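Local coordinates for methyltransferase domain-containing protein (Serratia marcescens, PDB 7CLU) that probably acts as an S-adenosylmethionine-dependent O-methyltransferase in the prodigiosin pathway, with substrate recognition by induced fit, at residues T253-L258 against F314-F319; D128-D133 against S298-I303. All coordinates share one frame; numbering follows the deposited sequence.

Contact 1. Residues T253-L258 against F314-F319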
ATOM      1  N   THR A 253     -28.335  -9.742  -3.857  1.00 29.53           N
ATOM      2  CA  THR A 253     -28.805  -8.986  -2.700  1.00 30.52           C
ATOM      3  C   THR A 253     -29.175  -7.561  -3.090  1.00 30.82           C
ATOM      4  O   THR A 253     -30.137  -6.985  -2.556  1.00 27.49           O
ATOM      5  CB  THR A 253     -27.726  -8.985  -1.620  1.00 32.61           C
ATOM      6  OG1 THR A 253     -27.423 -10.344  -1.267  1.00 35.32           O
ATOM      7  CG2 THR A 253     -28.177  -8.196  -0.378  1.00 22.28           C
ATOM      8  N   GLN A 254     -28.415  -6.964  -4.007  1.00 28.86           N
ATOM      9  CA  GLN A 254     -28.789  -5.643  -4.497  1.00 29.92           C
ATOM     10  C   GLN A 254     -30.204  -5.667  -5.060  1.00 28.12           C
ATOM     11  O   GLN A 254     -31.003  -4.756  -4.807  1.00 27.29           O
ATOM     12  CB  GLN A 254     -27.800  -5.171  -5.559  1.00 25.25           C
ATOM     13  CG  GLN A 254     -26.371  -5.013  -5.074  1.00 25.85           C
ATOM     14  CD  GLN A 254     -25.499  -4.387  -6.136  1.00 29.74           C
ATOM     15  OE1 GLN A 254     -25.993  -3.675  -7.022  1.00 25.25           O
ATOM     16  NE2 GLN A 254     -24.185  -4.638  -6.059  1.00 26.67           N
ATOM     17  N   LEU A 255     -30.532  -6.724  -5.800  1.00 33.74           N
ATOM     18  CA  LEU A 255     -31.875  -6.867  -6.352  1.00 31.83           C
ATOM     19  C   LEU A 255     -32.922  -6.920  -5.243  1.00 31.61           C
ATOM     20  O   LEU A 255     -33.992  -6.311  -5.359  1.00 29.81           O
ATOM     21  CB  LEU A 255     -31.932  -8.124  -7.216  1.00 33.88           C
ATOM     22  CG  LEU A 255     -32.600  -8.097  -8.579  1.00 38.45           C
ATOM     23  CD1 LEU A 255     -31.924  -7.055  -9.471  1.00 36.90           C
ATOM     24  CD2 LEU A 255     -32.527  -9.482  -9.204  1.00 39.54           C
ATOM     25  N   THR A 256     -32.623  -7.641  -4.158  1.00 31.09           N
ATOM     26  CA  THR A 256     -33.572  -7.746  -3.051  1.00 32.90           C
ATOM     27  C   THR A 256     -33.810  -6.385  -2.405  1.00 32.24           C
ATOM     28  O   THR A 256     -34.958  -5.987  -2.163  1.00 27.40           O
ATOM     29  CB  THR A 256     -33.061  -8.746  -2.014  1.00 32.05           C
ATOM     30  OG1 THR A 256     -33.035 -10.062  -2.584  1.00 36.35           O
ATOM     31  CG2 THR A 256     -33.945  -8.725  -0.793  1.00 28.86           C
ATOM     32  N   ILE A 257     -32.723  -5.661  -2.114  1.00 29.01           N
ATOM     33  CA  ILE A 257     -32.829  -4.310  -1.563  1.00 26.63           C
ATOM     34  C   ILE A 257     -33.676  -3.426  -2.472  1.00 25.80           C
ATOM     35  O   ILE A 257     -34.570  -2.705  -2.013  1.00 29.23           O
ATOM     36  CB  ILE A 257     -31.424  -3.712  -1.367  1.00 25.95           C
ATOM     37  CG1 ILE A 257     -30.695  -4.394  -0.205  1.00 28.41           C
ATOM     38  CG2 ILE A 257     -31.525  -2.233  -1.160  1.00 25.72           C
ATOM     39  CD1 ILE A 257     -29.184  -4.345  -0.319  1.00 28.65           C
ATOM     40  N   LEU A 258     -33.391  -3.458  -3.778  1.00 23.72           N
ATOM     41  CA  LEU A 258     -34.061  -2.565  -4.712  1.00 24.18           C
ATOM     42  C   LEU A 258     -35.531  -2.935  -4.863  1.00 28.76           C
ATOM     43  O   LEU A 258     -36.397  -2.053  -4.950  1.00 29.42           O
ATOM     44  CB  LEU A 258     -33.368  -2.606  -6.068  1.00 27.07           C
ATOM     45  CG  LEU A 258     -31.977  -1.971  -6.245  1.00 24.16           C
ATOM     46  CD1 LEU A 258     -31.425  -2.390  -7.592  1.00 27.75           C
ATOM     47  CD2 LEU A 258     -32.059  -0.445  -6.144  1.00 24.58           C
ATOM     48  N   PHE A 314     -31.954  -1.869 -11.650  1.00 28.18           N
ATOM     49  CA  PHE A 314     -33.127  -1.033 -11.416  1.00 31.92           C
ATOM     50  C   PHE A 314     -34.342  -1.580 -12.168  1.00 31.73           C
ATOM     51  O   PHE A 314     -35.419  -1.764 -11.586  1.00 34.25           O
ATOM     52  CB  PHE A 314     -32.846   0.416 -11.831  1.00 31.66           C
ATOM     53  CG  PHE A 314     -32.363   1.297 -10.704  1.00 28.63           C
ATOM     54  CD1 PHE A 314     -31.291   0.906  -9.902  1.00 34.49           C
ATOM     55  CD2 PHE A 314     -32.977   2.516 -10.447  1.00 29.33           C
ATOM     56  CE1 PHE A 314     -30.835   1.729  -8.865  1.00 30.29           C
ATOM     57  CE2 PHE A 314     -32.537   3.348  -9.419  1.00 31.84           C
ATOM     58  CZ  PHE A 314     -31.461   2.962  -8.623  1.00 26.35           C
ATOM     59  N   ARG A 315     -34.176  -1.866 -13.463  1.00 33.16           N
ATOM     60  CA  ARG A 315     -35.297  -2.347 -14.266  1.00 37.06           C
ATOM     61  C   ARG A 315     -35.796  -3.691 -13.755  1.00 35.50           C
ATOM     62  O   ARG A 315     -37.004  -3.879 -13.557  1.00 34.51           O
ATOM     63  CB  ARG A 315     -34.891  -2.436 -15.739  1.00 34.08           C
ATOM     64  CG  ARG A 315     -34.309  -1.137 -16.261  1.00 37.44           C
ATOM     65  CD  ARG A 315     -33.967  -1.185 -17.739  1.00 42.48           C
ATOM     66  NE  ARG A 315     -34.085   0.150 -18.307  1.00 48.08           N
ATOM     67  CZ  ARG A 315     -33.116   0.803 -18.941  1.00 50.35           C
ATOM     68  NH1 ARG A 315     -31.922   0.240 -19.122  1.00 45.37           N
ATOM     69  NH2 ARG A 315     -33.350   2.029 -19.399  1.00 48.18           N
ATOM     70  N   LEU A 316     -34.872  -4.632 -13.508  1.00 33.82           N
ATOM     71  CA  LEU A 316     -35.250  -5.943 -12.981  1.00 33.92           C
ATOM     72  C   LEU A 316     -36.019  -5.827 -11.672  1.00 38.83           C
ATOM     73  O   LEU A 316     -36.854  -6.687 -11.363  1.00 38.24           O
ATOM     74  CB  LEU A 316     -34.002  -6.809 -12.771  1.00 36.99           C
ATOM     75  CG  LEU A 316     -33.575  -7.754 -13.890  1.00 42.91           C
ATOM     76  CD1 LEU A 316     -32.475  -8.689 -13.391  1.00 45.23           C
ATOM     77  CD2 LEU A 316     -34.768  -8.552 -14.411  1.00 42.58           C
ATOM     78  N   ALA A 317     -35.749  -4.780 -10.891  1.00 34.04           N
ATOM     79  CA  ALA A 317     -36.448  -4.554  -9.635  1.00 34.71           C
ATOM     80  C   ALA A 317     -37.783  -3.853  -9.822  1.00 34.15           C
ATOM     81  O   ALA A 317     -38.495  -3.656  -8.831  1.00 39.26           O
ATOM     82  CB  ALA A 317     -35.565  -3.746  -8.674  1.00 36.61           C
ATOM     83  N   GLY A 318     -38.134  -3.458 -11.048  1.00 32.84           N
ATOM     84  CA  GLY A 318     -39.446  -2.915 -11.338  1.00 36.43           C
ATOM     85  C   GLY A 318     -39.485  -1.439 -11.659  1.00 39.78           C
ATOM     86  O   GLY A 318     -40.559  -0.927 -12.003  1.00 39.01           O
ATOM     87  N   PHE A 319     -38.359  -0.737 -11.568  1.00 33.31           N
ATOM     88  CA  PHE A 319     -38.348   0.700 -11.789  1.00 35.76           C
ATOM     89  C   PHE A 319     -38.531   1.032 -13.260  1.00 34.52           C
ATOM     90  O   PHE A 319     -38.022   0.334 -14.141  1.00 34.90           O
ATOM     91  CB  PHE A 319     -37.034   1.302 -11.294  1.00 32.49           C
ATOM     92  CG  PHE A 319     -36.922   1.334  -9.812  1.00 30.89           C
ATOM     93  CD1 PHE A 319     -37.669   2.233  -9.082  1.00 30.58           C
ATOM     94  CD2 PHE A 319     -36.095   0.439  -9.146  1.00 30.24           C
ATOM     95  CE1 PHE A 319     -37.579   2.263  -7.712  1.00 31.77           C
ATOM     96  CE2 PHE A 319     -36.000   0.460  -7.775  1.00 31.08           C
ATOM     97  CZ  PHE A 319     -36.746   1.378  -7.055  1.00 30.55           C
TER
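The ring of Phe-314 is met obliquely by the isobutyl end of Leu-258, whose CD2 lies 3.7 Å from CE1 of Phe-314, while CD1 of Leu-258 comes to 4.0 Å from CD1 of Phe-314. The two side chains run at about a right angle to each other. The Phe-319 ring, also approached obliquely, has its CE2 3.8 Å from the carbonyl O of Leu-258. Both phenylalanine rings also meet Phe-271, at shallow interplanar angles, and Phe-319 makes an edge-to-face stack with Tyr-262. No hydrogen bond joins the two segments. Leu-258 meets three residues of the other segment: besides Phe-319, with CG anti to its carbonyl carbon (chi1 -71°), both its methyls lie against Phe-314, and its CB rests 3.6 Å from CB of Ala-317.

The fold is the Rossmann-like class I methyltransferase fold, a mixed sheet of strand order 3-2-1-4-5-7-6 flanked by helices. Helix 251-264 forms the beta-alpha-beta crossover between the parallel strands 239-243 and 270-275, and the end of helix 307-316 packs against it. Leu-258 also reaches Phe-271 of strand 270-275, and Phe-314 reaches Ala-273.

Helix 307-316 finishes in a Schellman motif. Gly-318, at phi 110°, gives its N to Arg-315 O at 2.8 Å, and Phe-319 N reaches back to Phe-314 O at 3.1 Å. This reversal brings Phe-319 round to the Leu-258 carbonyl. Nearer the surface, Leu-255 and Leu-316 touch at an angle, CD1 of Leu-255 lying 3.9 Å from CB of Leu-316, and Leu-255 also leans on Arg-313.

Contact 2. Residues D128-D133 against S298-I303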
ATOM      1  N   ASP A 128     -15.744 -16.635  11.770  1.00 42.08           N
ATOM      2  CA  ASP A 128     -16.584 -17.299  10.785  1.00 48.39           C
ATOM      3  C   ASP A 128     -17.983 -16.698  10.706  1.00 44.69           C
ATOM      4  O   ASP A 128     -18.897 -17.347  10.190  1.00 47.32           O
ATOM      5  CB  ASP A 128     -16.663 -18.803  11.066  1.00 47.17           C
ATOM      6  CG  ASP A 128     -16.917 -19.105  12.515  1.00 43.86           C
ATOM      7  OD1 ASP A 128     -17.532 -18.259  13.200  1.00 46.57           O
ATOM      8  OD2 ASP A 128     -16.503 -20.185  12.973  1.00 48.62           O
ATOM      9  N   ARG A 129     -18.167 -15.476  11.196  1.00 41.30           N
ATOM     10  CA  ARG A 129     -19.450 -14.799  11.077  1.00 41.44           C
ATOM     11  C   ARG A 129     -19.592 -14.143   9.712  1.00 43.30           C
ATOM     12  O   ARG A 129     -18.606 -13.754   9.080  1.00 40.27           O
ATOM     13  CB  ARG A 129     -19.612 -13.733  12.155  1.00 44.56           C
ATOM     14  CG  ARG A 129     -19.551 -14.247  13.568  1.00 46.77           C
ATOM     15  CD  ARG A 129     -19.481 -13.087  14.550  1.00 40.88           C
ATOM     16  NE  ARG A 129     -18.258 -12.309  14.392  1.00 43.38           N
ATOM     17  CZ  ARG A 129     -18.039 -11.146  14.998  1.00 45.44           C
ATOM     18  NH1 ARG A 129     -18.963 -10.639  15.806  1.00 49.08           N
ATOM     19  NH2 ARG A 129     -16.899 -10.497  14.805  1.00 43.83           N
ATOM     20  N   SER A 130     -20.841 -13.995   9.272  1.00 43.23           N
ATOM     21  CA  SER A 130     -21.122 -13.348   8.001  1.00 39.47           C
ATOM     22  C   SER A 130     -20.913 -11.839   8.106  1.00 36.89           C
ATOM     23  O   SER A 130     -20.926 -11.251   9.191  1.00 38.32           O
ATOM     24  CB  SER A 130     -22.551 -13.654   7.546  1.00 38.18           C
ATOM     25  OG  SER A 130     -23.482 -12.790   8.176  1.00 39.54           O
ATOM     26  N   TRP A 131     -20.703 -11.212   6.951  1.00 39.90           N
ATOM     27  CA  TRP A 131     -20.557  -9.760   6.922  1.00 38.93           C
ATOM     28  C   TRP A 131     -21.769  -9.095   7.558  1.00 39.02           C
ATOM     29  O   TRP A 131     -21.640  -8.220   8.425  1.00 37.95           O
ATOM     30  CB  TRP A 131     -20.363  -9.278   5.482  1.00 37.39           C
ATOM     31  CG  TRP A 131     -19.998  -7.825   5.376  1.00 34.49           C
ATOM     32  CD1 TRP A 131     -20.636  -6.866   4.643  1.00 34.95           C
ATOM     33  CD2 TRP A 131     -18.894  -7.175   6.016  1.00 38.37           C
ATOM     34  NE1 TRP A 131     -20.000  -5.658   4.792  1.00 38.94           N
ATOM     35  CE2 TRP A 131     -18.928  -5.822   5.630  1.00 34.86           C
ATOM     36  CE3 TRP A 131     -17.879  -7.607   6.880  1.00 41.09           C
ATOM     37  CZ2 TRP A 131     -17.995  -4.899   6.077  1.00 36.99           C
ATOM     38  CZ3 TRP A 131     -16.950  -6.679   7.325  1.00 42.56           C
ATOM     39  CH2 TRP A 131     -17.019  -5.342   6.921  1.00 37.83           C
ATOM     40  N   PHE A 132     -22.962  -9.535   7.165  1.00 39.59           N
ATOM     41  CA  PHE A 132     -24.177  -9.012   7.774  1.00 36.59           C
ATOM     42  C   PHE A 132     -24.167  -9.186   9.289  1.00 38.18           C
ATOM     43  O   PHE A 132     -24.572  -8.277  10.020  1.00 39.00           O
ATOM     44  CB  PHE A 132     -25.396  -9.689   7.173  1.00 40.49           C
ATOM     45  CG  PHE A 132     -26.670  -9.214   7.770  1.00 41.03           C
ATOM     46  CD1 PHE A 132     -27.219  -8.011   7.364  1.00 42.91           C
ATOM     47  CD2 PHE A 132     -27.303  -9.948   8.760  1.00 41.44           C
ATOM     48  CE1 PHE A 132     -28.385  -7.552   7.919  1.00 42.38           C
ATOM     49  CE2 PHE A 132     -28.477  -9.495   9.324  1.00 45.19           C
ATOM     50  CZ  PHE A 132     -29.012  -8.291   8.903  1.00 43.46           C
ATOM     51  N   ASP A 133     -23.700 -10.342   9.779  1.00 38.53           N
ATOM     52  CA  ASP A 133     -23.630 -10.570  11.222  1.00 37.00           C
ATOM     53  C   ASP A 133     -22.761  -9.517  11.902  1.00 39.78           C
ATOM     54  O   ASP A 133     -23.167  -8.900  12.893  1.00 36.32           O
ATOM     55  CB  ASP A 133     -23.063 -11.964  11.521  1.00 42.41           C
ATOM     56  CG  ASP A 133     -24.079 -13.082  11.326  1.00 47.49           C
ATOM     57  OD1 ASP A 133     -25.280 -12.790  11.121  1.00 44.94           O
ATOM     58  OD2 ASP A 133     -23.658 -14.263  11.374  1.00 45.81           O
ATOM     59  N   SER A 298     -13.140  -8.339   1.880  1.00 26.42           N
ATOM     60  CA  SER A 298     -13.663  -7.901   3.169  1.00 26.46           C
ATOM     61  C   SER A 298     -15.143  -8.177   3.385  1.00 29.91           C
ATOM     62  O   SER A 298     -15.560  -8.285   4.535  1.00 28.46           O
ATOM     63  CB  SER A 298     -13.422  -6.394   3.356  1.00 25.75           C
ATOM     64  OG  SER A 298     -14.213  -5.611   2.464  1.00 28.60           O
ATOM     65  N   THR A 299     -15.952  -8.247   2.333  1.00 29.17           N
ATOM     66  CA  THR A 299     -17.393  -8.412   2.476  1.00 31.86           C
ATOM     67  C   THR A 299     -17.802  -9.770   1.920  1.00 30.23           C
ATOM     68  O   THR A 299     -16.984 -10.528   1.395  1.00 33.70           O
ATOM     69  CB  THR A 299     -18.160  -7.289   1.772  1.00 30.04           C
ATOM     70  OG1 THR A 299     -18.178  -7.535   0.360  1.00 29.05           O
ATOM     71  CG2 THR A 299     -17.516  -5.923   2.056  1.00 32.58           C
ATOM     72  N   ASP A 300     -19.091 -10.077   2.017  1.00 31.52           N
ATOM     73  CA  ASP A 300     -19.489 -11.414   1.600  1.00 35.73           C
ATOM     74  C   ASP A 300     -19.704 -11.523   0.096  1.00 36.98           C
ATOM     75  O   ASP A 300     -19.567 -12.623  -0.450  1.00 41.09           O
ATOM     76  CB  ASP A 300     -20.727 -11.858   2.378  1.00 34.60           C
ATOM     77  CG  ASP A 300     -20.376 -12.326   3.775  1.00 36.63           C
ATOM     78  OD1 ASP A 300     -19.182 -12.238   4.133  1.00 37.48           O
ATOM     79  OD2 ASP A 300     -21.268 -12.776   4.522  1.00 38.28           O
ATOM     80  N   GLY A 301     -20.013 -10.424  -0.587  1.00 34.87           N
ATOM     81  CA  GLY A 301     -20.138 -10.471  -2.032  1.00 34.75           C
ATOM     82  C   GLY A 301     -20.160  -9.111  -2.702  1.00 32.42           C
ATOM     83  O   GLY A 301     -20.552  -8.989  -3.871  1.00 28.26           O
ATOM     84  N   GLY A 302     -19.727  -8.084  -1.974  1.00 30.85           N
ATOM     85  CA  GLY A 302     -19.663  -6.755  -2.553  1.00 26.84           C
ATOM     86  C   GLY A 302     -18.771  -6.705  -3.780  1.00 30.45           C
ATOM     87  O   GLY A 302     -17.813  -7.479  -3.925  1.00 23.09           O
ATOM     88  N   ILE A 303     -19.084  -5.748  -4.657  1.00 22.62           N
ATOM     89  CA  ILE A 303     -18.475  -5.602  -5.973  1.00 22.58           C
ATOM     90  C   ILE A 303     -18.875  -4.233  -6.528  1.00 26.50           C
ATOM     91  O   ILE A 303     -19.910  -3.683  -6.148  1.00 24.34           O
ATOM     92  CB  ILE A 303     -18.922  -6.740  -6.906  1.00 22.25           C
ATOM     93  CG1 ILE A 303     -18.074  -6.787  -8.180  1.00 23.52           C
ATOM     94  CG2 ILE A 303     -20.410  -6.603  -7.270  1.00 26.08           C
ATOM     95  CD1 ILE A 303     -17.942  -8.202  -8.796  1.00 27.38           C
TER
HETATM   96  O   HOH W   1     -23.604 -11.475   4.983  1.00 36.49           O
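Trp-131 opens helix 131-137 and meets Asp-300, which lies in the loop after helix 286-298 and places its carboxylate at the helix N-terminus, beside the N-cap residue Ser-130. Trp-131 N donates to Asp-300 OD2 at 2.9 Å, with an N-H...O angle of 158°, coming in from above the carboxylate plane; a second bond, to OD1, is weak. Asp-133 N is taken by the cap, its partner being Ser-130 OG at 2.9 Å. Between these two, Phe-132 N donates to a water at 3.0 Å, and that water in turn donates to Asp-300 OD2 at 2.7 Å. All three first-turn N-H groups therefore have acceptors. The negative carboxylate probably gains from the helix end as well as from Arg-121, which forms a salt bridge with Asp-300 OD1 and also binds the carbonyl oxygens of Ser-298 and Arg-129, tying both segments together.

With CG of Trp-131 anti to the backbone N (chi1 -171°), the indole swings over the other segment and receives Thr-299 on one face. CB of Thr-299 makes a CH-pi contact 3.9 Å from the centroid of the five-membered ring of Trp-131, 13° off the normal, and CG2 lies toward the rim, 3.7 Å from Trp-131 NE1. Over the same face, toward the rim of the six-membered ring, the carbonyl O of Ser-298 approaches Trp-131 CE3 to 3.4 Å.

The threonine hydroxyl is turned to its own loop: in an ST motif, Thr-299 OG1 accepts from Gly-302 N at 2.9 Å, and it donates a hydrogen bond to the carbonyl O of Met-295.

How the contacts relate
The two contacts do not touch: their centres are 20 Å and their nearest atoms about 4 Å apart. Their segments alternate along the chain, so loop 298-303 of contact 2 leads through helix 307-316 into contact 1. The side chain of Thr-299 is about 8 Å from that of the predicted proton acceptor His-247, and that of Leu-258 about 11 Å; Ile-303 is joined to His-247 by backbone hydrogen bonding. The Leu-258 and Val-227 side chains are about 9 Å apart, those of Trp-131 and Gln-146 about 11 Å; Val-227 and Gln-146 bind S-adenosyl-L-homocysteine, absent from this chain. An acetate ion, probably from the crystallisation liquor, lies about 6 Å from the Trp-131 side chain.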